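Local coordinates for protein mannose-6-phosphate isomerase (Helicobacter pylori, PDB 2QH5) that probably transfers a guanylyl group from GTP to mannose 1-phosphate, giving GDP-mannose and diphosphate, through the nucleotidyltransferase domain that forms this chain, at residues K4-L9 / K103-I108; A93-A98 / G196-E201; E123-K128 / K258-N263. All coordinates share one frame; numbering follows the deposited sequence.

Interaction 1: residues K4-L9 / K103-I108; sequences KIKNIL and KEDLLI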
loop_
_atom_site.group_PDB
_atom_site.type_symbol
_atom_site.label_atom_id
_atom_site.label_comp_id
_atom_site.label_asym_id
_atom_site.label_seq_id
_atom_site.Cartn_x
_atom_site.Cartn_y
_atom_site.Cartn_z
ATOM N N LYS A 4 -2.036 0.761 -17.915
ATOM C CA LYS A 4 -1.091 -0.096 -17.196
ATOM C C LYS A 4 -1.524 -0.219 -15.740
ATOM O O LYS A 4 -2.078 0.719 -15.179
ATOM C CB LYS A 4 0.317 0.501 -17.291
ATOM C CG LYS A 4 1.446 -0.346 -16.704
ATOM C CD LYS A 4 2.813 0.215 -17.085
ATOM C CE LYS A 4 3.122 -0.060 -18.557
ATOM N NZ LYS A 4 4.450 0.470 -18.974
ATOM N N ILE A 5 -1.304 -1.383 -15.137
ATOM C CA ILE A 5 -1.626 -1.579 -13.722
ATOM C C ILE A 5 -0.390 -2.028 -12.928
ATOM O O ILE A 5 0.224 -3.057 -13.228
ATOM C CB ILE A 5 -2.785 -2.583 -13.506
ATOM C CG1 ILE A 5 -3.983 -2.258 -14.409
ATOM C CG2 ILE A 5 -3.227 -2.574 -12.060
ATOM C CD1 ILE A 5 -5.104 -3.273 -14.335
ATOM N N LYS A 6 -0.047 -1.251 -11.905
ATOM C CA LYS A 6 1.145 -1.477 -11.111
ATOM C C LYS A 6 0.820 -1.977 -9.718
ATOM O O LYS A 6 -0.049 -1.427 -9.037
ATOM C CB LYS A 6 1.919 -0.175 -10.960
ATOM C CG LYS A 6 3.023 0.061 -11.949
ATOM C CD LYS A 6 3.907 1.150 -11.392
ATOM C CE LYS A 6 5.091 1.435 -12.284
ATOM N NZ LYS A 6 5.893 2.547 -11.713
ATOM N N ASN A 7 1.537 -3.010 -9.290
ATOM C CA ASN A 7 1.499 -3.430 -7.902
ATOM C C ASN A 7 2.589 -2.692 -7.142
ATOM O O ASN A 7 3.758 -2.781 -7.501
ATOM C CB ASN A 7 1.696 -4.942 -7.778
ATOM C CG ASN A 7 1.682 -5.421 -6.334
ATOM O OD1 ASN A 7 2.376 -6.377 -5.988
ATOM N ND2 ASN A 7 0.897 -4.756 -5.486
ATOM N N ILE A 8 2.204 -1.942 -6.112
ATOM C CA ILE A 8 3.172 -1.318 -5.216
ATOM C C ILE A 8 3.243 -2.149 -3.951
ATOM O O ILE A 8 2.386 -2.040 -3.070
ATOM C CB ILE A 8 2.819 0.128 -4.857
ATOM C CG1 ILE A 8 2.508 0.956 -6.118
ATOM C CG2 ILE A 8 3.941 0.744 -4.028
ATOM C CD1 ILE A 8 3.638 1.059 -7.113
ATOM N N LEU A 9 4.282 -2.973 -3.874
ATOM C CA LEU A 9 4.428 -3.958 -2.807
ATOM C C LEU A 9 5.258 -3.338 -1.685
ATOM O O LEU A 9 6.476 -3.244 -1.782
ATOM C CB LEU A 9 5.102 -5.226 -3.373
ATOM C CG LEU A 9 4.656 -6.622 -2.947
ATOM C CD1 LEU A 9 5.673 -7.634 -3.446
ATOM C CD2 LEU A 9 4.464 -6.766 -1.440
ATOM N N LYS A 103 1.147 9.176 -14.695
ATOM C CA LYS A 103 -0.068 9.722 -14.086
ATOM C C LYS A 103 -1.296 8.857 -14.354
ATOM O O LYS A 103 -2.084 8.602 -13.456
ATOM C CB LYS A 103 -0.330 11.147 -14.589
ATOM C CG LYS A 103 0.000 12.270 -13.601
ATOM C CD LYS A 103 1.487 12.566 -13.506
ATOM C CE LYS A 103 1.740 14.069 -13.359
ATOM N NZ LYS A 103 1.032 14.699 -12.201
ATOM N N GLU A 104 -1.424 8.386 -15.589
ATOM C CA GLU A 104 -2.616 7.673 -16.033
ATOM C C GLU A 104 -2.731 6.235 -15.557
ATOM O O GLU A 104 -3.816 5.652 -15.613
ATOM C CB GLU A 104 -2.730 7.704 -17.564
ATOM C CG GLU A 104 -1.528 7.139 -18.322
ATOM C CD GLU A 104 -0.595 8.223 -18.842
ATOM O OE1 GLU A 104 -1.000 9.410 -18.853
ATOM O OE2 GLU A 104 0.539 7.886 -19.248
ATOM N N ASP A 105 -1.634 5.640 -15.105
ATOM C CA ASP A 105 -1.700 4.222 -14.769
ATOM C C ASP A 105 -2.199 3.974 -13.346
ATOM O O ASP A 105 -2.181 4.874 -12.514
ATOM C CB ASP A 105 -0.420 3.447 -15.170
ATOM C CG ASP A 105 0.769 3.703 -14.264
ATOM O OD1 ASP A 105 1.828 4.114 -14.787
ATOM O OD2 ASP A 105 0.674 3.444 -13.048
ATOM N N LEU A 106 -2.689 2.766 -13.100
ATOM C CA LEU A 106 -3.404 2.458 -11.866
ATOM C C LEU A 106 -2.514 1.708 -10.910
ATOM O O LEU A 106 -1.766 0.817 -11.307
ATOM C CB LEU A 106 -4.668 1.629 -12.149
ATOM C CG LEU A 106 -5.756 2.252 -13.036
ATOM C CD1 LEU A 106 -6.658 1.172 -13.620
ATOM C CD2 LEU A 106 -6.576 3.312 -12.295
ATOM N N LEU A 107 -2.623 2.069 -9.639
ATOM C CA LEU A 107 -1.740 1.578 -8.610
ATOM C C LEU A 107 -2.514 0.710 -7.653
ATOM O O LEU A 107 -3.518 1.138 -7.097
ATOM C CB LEU A 107 -1.139 2.756 -7.842
ATOM C CG LEU A 107 0.245 3.327 -8.144
ATOM C CD1 LEU A 107 0.546 3.429 -9.610
ATOM C CD2 LEU A 107 0.349 4.697 -7.477
ATOM N N ILE A 108 -2.043 -0.516 -7.469
ATOM C CA ILE A 108 -2.582 -1.412 -6.467
ATOM C C ILE A 108 -1.528 -1.503 -5.369
ATOM O O ILE A 108 -0.490 -2.134 -5.563
ATOM C CB ILE A 108 -2.875 -2.808 -7.063
ATOM C CG1 ILE A 108 -3.853 -2.703 -8.231
ATOM C CG2 ILE A 108 -3.434 -3.761 -6.001
ATOM C CD1 ILE A 108 -4.006 -3.995 -9.010
#

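Interaction 2: residues A93-A98 / G196-E201; sequences AIALSA and GVFLDE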
loop_
_atom_site.group_PDB
_atom_site.type_symbol
_atom_site.label_atom_id
_atom_site.label_comp_id
_atom_site.label_asym_id
_atom_site.label_seq_id
_atom_site.Cartn_x
_atom_site.Cartn_y
_atom_site.Cartn_z
ATOM N N ALA A 93 6.325 6.594 0.940
ATOM C CA ALA A 93 6.635 5.456 0.075
ATOM C C ALA A 93 5.661 5.397 -1.091
ATOM O O ALA A 93 6.059 5.090 -2.217
ATOM C CB ALA A 93 6.602 4.169 0.848
ATOM N N ILE A 94 4.395 5.719 -0.815
ATOM C CA ILE A 94 3.355 5.734 -1.838
ATOM C C ILE A 94 3.516 6.912 -2.798
ATOM O O ILE A 94 3.495 6.713 -4.015
ATOM C CB ILE A 94 1.935 5.666 -1.235
ATOM C CG1 ILE A 94 1.770 4.363 -0.442
ATOM C CG2 ILE A 94 0.882 5.699 -2.328
ATOM C CD1 ILE A 94 0.591 4.358 0.503
ATOM N N ALA A 95 3.707 8.119 -2.264
ATOM C CA ALA A 95 3.935 9.297 -3.112
ATOM C C ALA A 95 5.135 9.146 -4.036
ATOM O O ALA A 95 5.076 9.561 -5.198
ATOM C CB ALA A 95 4.076 10.543 -2.280
ATOM N N LEU A 96 6.209 8.541 -3.528
ATOM C CA LEU A 96 7.410 8.285 -4.329
ATOM C C LEU A 96 7.113 7.314 -5.465
ATOM O O LEU A 96 7.443 7.594 -6.621
ATOM C CB LEU A 96 8.592 7.825 -3.450
ATOM C CG LEU A 96 9.208 8.913 -2.528
ATOM C CD1 LEU A 96 10.117 8.354 -1.432
ATOM C CD2 LEU A 96 9.940 10.013 -3.303
ATOM N N SER A 97 6.460 6.202 -5.137
ATOM C CA SER A 97 5.994 5.196 -6.118
ATOM C C SER A 97 5.099 5.761 -7.217
ATOM O O SER A 97 5.206 5.363 -8.380
ATOM C CB SER A 97 5.224 4.087 -5.408
ATOM O OG SER A 97 5.953 3.593 -4.300
ATOM N N ALA A 98 4.210 6.675 -6.837
ATOM C CA ALA A 98 3.341 7.367 -7.781
ATOM C C ALA A 98 4.138 8.301 -8.697
ATOM O O ALA A 98 3.836 8.412 -9.882
ATOM C CB ALA A 98 2.270 8.138 -7.034
ATOM N N GLY A 196 -2.082 9.781 -10.869
ATOM C CA GLY A 196 -2.410 11.198 -11.020
ATOM C C GLY A 196 -3.396 11.759 -10.018
ATOM O O GLY A 196 -3.141 12.813 -9.434
ATOM N N VAL A 197 -4.523 11.072 -9.821
ATOM C CA VAL A 197 -5.499 11.485 -8.806
ATOM C C VAL A 197 -4.947 11.364 -7.387
ATOM O O VAL A 197 -5.216 12.231 -6.544
ATOM C CB VAL A 197 -6.910 10.790 -8.970
ATOM C CG1 VAL A 197 -6.861 9.689 -9.988
ATOM C CG2 VAL A 197 -7.493 10.294 -7.625
ATOM N N PHE A 198 -4.162 10.316 -7.126
ATOM C CA PHE A 198 -3.462 10.226 -5.845
ATOM C C PHE A 198 -2.577 11.455 -5.604
ATOM O O PHE A 198 -2.618 12.047 -4.526
ATOM C CB PHE A 198 -2.614 8.960 -5.714
ATOM C CG PHE A 198 -1.750 8.960 -4.487
ATOM C CD1 PHE A 198 -0.436 9.399 -4.542
ATOM C CD2 PHE A 198 -2.273 8.578 -3.258
ATOM C CE1 PHE A 198 0.349 9.431 -3.417
ATOM C CE2 PHE A 198 -1.490 8.605 -2.119
ATOM C CZ PHE A 198 -0.176 9.036 -2.193
ATOM N N LEU A 199 -1.780 11.829 -6.604
ATOM C CA LEU A 199 -0.885 12.973 -6.460
ATOM C C LEU A 199 -1.634 14.301 -6.394
ATOM O O LEU A 199 -1.138 15.264 -5.803
ATOM C CB LEU A 199 0.174 12.987 -7.568
ATOM C CG LEU A 199 1.141 11.795 -7.538
ATOM C CD1 LEU A 199 1.936 11.689 -8.831
ATOM C CD2 LEU A 199 2.067 11.844 -6.322
ATOM N N ASP A 200 -2.823 14.350 -6.994
ATOM C CA ASP A 200 -3.667 15.544 -6.941
ATOM C C ASP A 200 -4.290 15.693 -5.562
ATOM O O ASP A 200 -4.341 16.793 -5.011
ATOM C CB ASP A 200 -4.761 15.484 -8.003
ATOM C CG ASP A 200 -4.237 15.764 -9.399
ATOM O OD1 ASP A 200 -5.013 15.608 -10.370
ATOM O OD2 ASP A 200 -3.052 16.139 -9.530
ATOM N N GLU A 201 -4.757 14.577 -5.008
ATOM C CA GLU A 201 -5.326 14.561 -3.664
ATOM C C GLU A 201 -4.282 14.893 -2.615
ATOM O O GLU A 201 -4.580 15.575 -1.634
ATOM C CB GLU A 201 -5.957 13.206 -3.354
ATOM C CG GLU A 201 -7.336 13.007 -3.976
ATOM C CD GLU A 201 -8.370 13.965 -3.414
ATOM O OE1 GLU A 201 -8.794 14.867 -4.173
ATOM O OE2 GLU A 201 -8.744 13.831 -2.216
#

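Interaction 3: residues E123-K128 / K258-N263; sequences ENAIKK and KMVELN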
loop_
_atom_site.group_PDB
_atom_site.type_symbol
_atom_site.label_atom_id
_atom_site.label_comp_id
_atom_site.label_asym_id
_atom_site.label_seq_id
_atom_site.Cartn_x
_atom_site.Cartn_y
_atom_site.Cartn_z
ATOM N N GLU A 123 -9.534 -11.574 -5.571
ATOM C CA GLU A 123 -9.481 -11.188 -6.976
ATOM C C GLU A 123 -10.702 -10.373 -7.395
ATOM O O GLU A 123 -10.598 -9.479 -8.242
ATOM C CB GLU A 123 -9.377 -12.453 -7.823
ATOM C CG GLU A 123 -8.752 -12.276 -9.185
ATOM C CD GLU A 123 -8.024 -13.534 -9.642
ATOM O OE1 GLU A 123 -7.695 -14.380 -8.777
ATOM O OE2 GLU A 123 -7.772 -13.673 -10.860
ATOM N N ASN A 124 -11.851 -10.702 -6.795
ATOM C CA ASN A 124 -13.124 -10.007 -7.035
ATOM C C ASN A 124 -13.091 -8.573 -6.514
ATOM O O ASN A 124 -13.429 -7.631 -7.243
ATOM C CB ASN A 124 -14.292 -10.758 -6.373
ATOM C CG ASN A 124 -14.580 -12.111 -7.019
ATOM O OD1 ASN A 124 -14.429 -12.289 -8.231
ATOM N ND2 ASN A 124 -15.009 -13.070 -6.204
ATOM N N ALA A 125 -12.683 -8.434 -5.248
ATOM C CA ALA A 125 -12.495 -7.136 -4.589
ATOM C C ALA A 125 -11.521 -6.226 -5.342
ATOM O O ALA A 125 -11.732 -5.012 -5.418
ATOM C CB ALA A 125 -12.039 -7.330 -3.150
ATOM N N ILE A 126 -10.471 -6.820 -5.907
ATOM C CA ILE A 126 -9.491 -6.076 -6.701
ATOM C C ILE A 126 -10.123 -5.510 -7.970
ATOM O O ILE A 126 -9.989 -4.316 -8.237
ATOM C CB ILE A 126 -8.206 -6.918 -7.030
ATOM C CG1 ILE A 126 -7.363 -7.163 -5.766
ATOM C CG2 ILE A 126 -7.364 -6.253 -8.128
ATOM C CD1 ILE A 126 -6.747 -5.914 -5.124
ATOM N N LYS A 127 -10.828 -6.348 -8.731
ATOM C CA LYS A 127 -11.473 -5.894 -9.975
ATOM C C LYS A 127 -12.549 -4.833 -9.742
ATOM O O LYS A 127 -12.748 -3.951 -10.586
ATOM C CB LYS A 127 -12.006 -7.065 -10.808
ATOM C CG LYS A 127 -10.923 -7.688 -11.705
ATOM C CD LYS A 127 -11.425 -8.041 -13.113
ATOM C CE LYS A 127 -11.689 -9.540 -13.280
ATOM N NZ LYS A 127 -12.918 -10.021 -12.575
ATOM N N LYS A 128 -13.216 -4.923 -8.589
ATOM C CA LYS A 128 -14.140 -3.888 -8.123
ATOM C C LYS A 128 -13.389 -2.583 -7.857
ATOM O O LYS A 128 -13.720 -1.540 -8.430
ATOM C CB LYS A 128 -14.868 -4.332 -6.847
ATOM C CG LYS A 128 -16.007 -5.328 -7.047
ATOM C CD LYS A 128 -16.697 -5.610 -5.712
ATOM C CE LYS A 128 -17.964 -6.441 -5.872
ATOM N NZ LYS A 128 -17.680 -7.903 -5.941
ATOM N N LYS A 258 -13.836 5.634 -1.453
ATOM C CA LYS A 258 -14.807 4.535 -1.432
ATOM C C LYS A 258 -14.219 3.275 -0.795
ATOM O O LYS A 258 -13.010 3.148 -0.659
ATOM C CB LYS A 258 -15.327 4.233 -2.841
ATOM C CG LYS A 258 -16.119 5.376 -3.485
ATOM C CD LYS A 258 -17.463 5.600 -2.809
ATOM C CE LYS A 258 -18.313 6.585 -3.594
ATOM N NZ LYS A 258 -18.120 7.979 -3.139
ATOM N N MET A 259 -15.077 2.344 -0.404
ATOM C CA MET A 259 -14.624 1.133 0.264
ATOM C C MET A 259 -15.073 -0.104 -0.511
ATOM O O MET A 259 -16.084 -0.069 -1.213
ATOM C CB MET A 259 -15.177 1.087 1.689
ATOM C CG MET A 259 -14.406 0.186 2.637
ATOM S SD MET A 259 -15.285 -0.119 4.177
ATOM C CE MET A 259 -16.297 -1.492 3.646
ATOM N N VAL A 260 -14.297 -1.179 -0.405
ATOM C CA VAL A 260 -14.680 -2.503 -0.906
ATOM C C VAL A 260 -14.418 -3.502 0.223
ATOM O O VAL A 260 -13.358 -3.469 0.833
ATOM C CB VAL A 260 -13.878 -2.901 -2.175
ATOM C CG1 VAL A 260 -14.346 -4.244 -2.719
ATOM C CG2 VAL A 260 -14.008 -1.843 -3.253
ATOM N N GLU A 261 -15.380 -4.373 0.518
ATOM C CA GLU A 261 -15.228 -5.336 1.619
ATOM C C GLU A 261 -14.252 -6.464 1.290
ATOM O O GLU A 261 -14.309 -7.053 0.208
ATOM C CB GLU A 261 -16.578 -5.941 2.006
ATOM C CG GLU A 261 -17.617 -4.944 2.482
ATOM C CD GLU A 261 -19.021 -5.518 2.459
ATOM O OE1 GLU A 261 -19.191 -6.699 2.831
ATOM O OE2 GLU A 261 -19.955 -4.787 2.065
ATOM N N LEU A 262 -13.356 -6.754 2.227
ATOM C CA LEU A 262 -12.456 -7.897 2.103
ATOM C C LEU A 262 -12.928 -9.058 2.970
ATOM O O LEU A 262 -12.730 -9.069 4.190
ATOM C CB LEU A 262 -11.010 -7.522 2.448
ATOM C CG LEU A 262 -10.068 -7.206 1.281
ATOM C CD1 LEU A 262 -8.719 -6.738 1.796
ATOM C CD2 LEU A 262 -9.890 -8.414 0.370
ATOM N N ASN A 263 -13.569 -10.026 2.323
ATOM C CA ASN A 263 -14.014 -11.243 2.984
ATOM C C ASN A 263 -13.202 -12.402 2.429
ATOM O O ASN A 263 -13.698 -13.192 1.620
ATOM C CB ASN A 263 -15.512 -11.465 2.745
ATOM C CG ASN A 263 -16.291 -10.162 2.652
ATOM O OD1 ASN A 263 -16.125 -9.263 3.476
ATOM N ND2 ASN A 263 -17.148 -10.056 1.640
#

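Interaction 1: residues K4-L9 / K103-I108
The carboxamide of N7 presents an ND2 hydrogen to the backbone carbonyl of I108, and that oxygen is taken from opposite faces of its plane: N7 ND2 lies 3.0 Å from I108 O on one, and I8 N lies 2.8 Å from I108 O on the other. The oxygen sits only 11° out of the amide plane of N7. Because CG is anti to the backbone N (chi1 179°), the amide runs toward the neighbouring strand, and ND2 also bonds T110 OG1, so two acceptors fix the amide's rotation. Further back the ladder is regular, with I108 N 2.7 Å from K6 O and K6 N 2.8 Å from L106 O. Strands 5-10 and 106-111 are adjacent parallel strands in the central sheet of the GT-A-type nucleotidyltransferase fold. I5, N7, L106 and I108 share one face, where L106 and I108 meet helix 119-134; I5 CG2 packs tightly on I108 CD1, at 3.5 Å. On the other face, that of L107, I8 CG1 lies 3.9 Å from L107 CG. Just before the strands begin, D105 CB rests against K4 CB; D105 OD1 accepts from D102 N, buried D105 OD2 has no partner in the model, and K6 NZ bonds S101 OG.

Interaction 2: residues A93-A98 / G196-E201
Behind the surface that A95 and A98 turn to F198 and L199, one backbone oxygen of helix 90-99 is doubly gripped: A93 O takes S97 OG at 2.6 Å and S97 N, the ordinary helical donor, at 3.2 Å. The two donors reach A93 O from opposite faces of its carbonyl plane, which ties the hydroxyl onto its own helix. The contact with 196-201 is apolar, and F198 carries most of it. With CG anti to the backbone N (chi1 172°), its ring reaches across to the flank of helix 90-99. I94 CG2 sits over one ring face in a CH-pi contact, 3.9 Å from the F198 centroid and 28° off the normal, while the edge of the ring meets the helix backbone, F198 CE1 being 3.6 Å from A95 CA. A98 CB comes in obliquely, 3.9 Å from F198 CD1. The same methyl also touches the branched end of L199, whose CD2 is 3.8 Å from A98 CB. Small alanines thus let the larger groups come close to the helix backbone, although the axes of the two short segments stay 9.9 Å apart, their N-to-C directions 131° apart. The pair is flanked by helix 246-251, which supplies I246 and L250 to F198, whose ring also stacks with that of F193, and by helix 207-216 beside A95 and L199; S97 packs on strands 5-10 and 53-59.

Interaction 3: residues E123-K128 / K258-N263
V260 lays its CG1 methyl against the helical turn opposite, overlapping the side chain and carbonyl of A125: CG1 of V260 is 3.9 Å from A125 CB and 3.8 Å from A125 O. The rotamer accounts for this, since CG1 stands opposite the backbone N (chi1 -177°) and the side chain of V260 leaves its backbone toward the helix. The same methyl meets K128 one turn further on, where V260 CG1 lies 4.0 Å from K128 CD; here it is the aliphatic shaft of the lysine that crosses the valine, at an oblique angle. K128 stays extended as far as CE and then bends at its last torsion (chi4 84°), its amino end leading away from the strand, so the lysine covers the valine at the solvent-exposed border of the contact. The 123-128 part of helix 119-134 runs nearly antiparallel to 258-261 of strand 257-261, at 162°, with the axes of these short segments 8.6 Å apart. Helix 119-134 is the connection of a beta-alpha-beta unit: the chain leaves strand 106-111, passes through it and returns in the parallel strand 138-144, with strand 184-194 lying antiparallel between the two; 257-261 then adds in parallel beyond 138-144. A125 CB, small enough to sit close to the strand, is 4.1 Å from E261 O and 4.3 Å from L262 CD2. Around these groups F141 of strand 138-144 touches both A125 and L262, and V139 and L132 border V260.

How the interactions relate
From the N terminus, interaction 1 closes the first long loop by bringing 103-108 beside 4-9. Interaction 2 starts inside that loop, at 93-98, and closes beyond it at 196-201, so the two cross; K103 O and G196 N, 2.8 Å apart, probably form a hydrogen bond where they meet. Interaction 3 opens at 123-128, after interaction 1 has closed and before interaction 2 does, and ends at 258-263, crossing interaction 2 and following interaction 1 in series. L107 and I108 point to different faces of the sheet, and reach A98 of helix 90-99 and I126 of helix 119-134 respectively. Interactions 2 and 3 do not touch, their nearest atoms being about 10 Å apart.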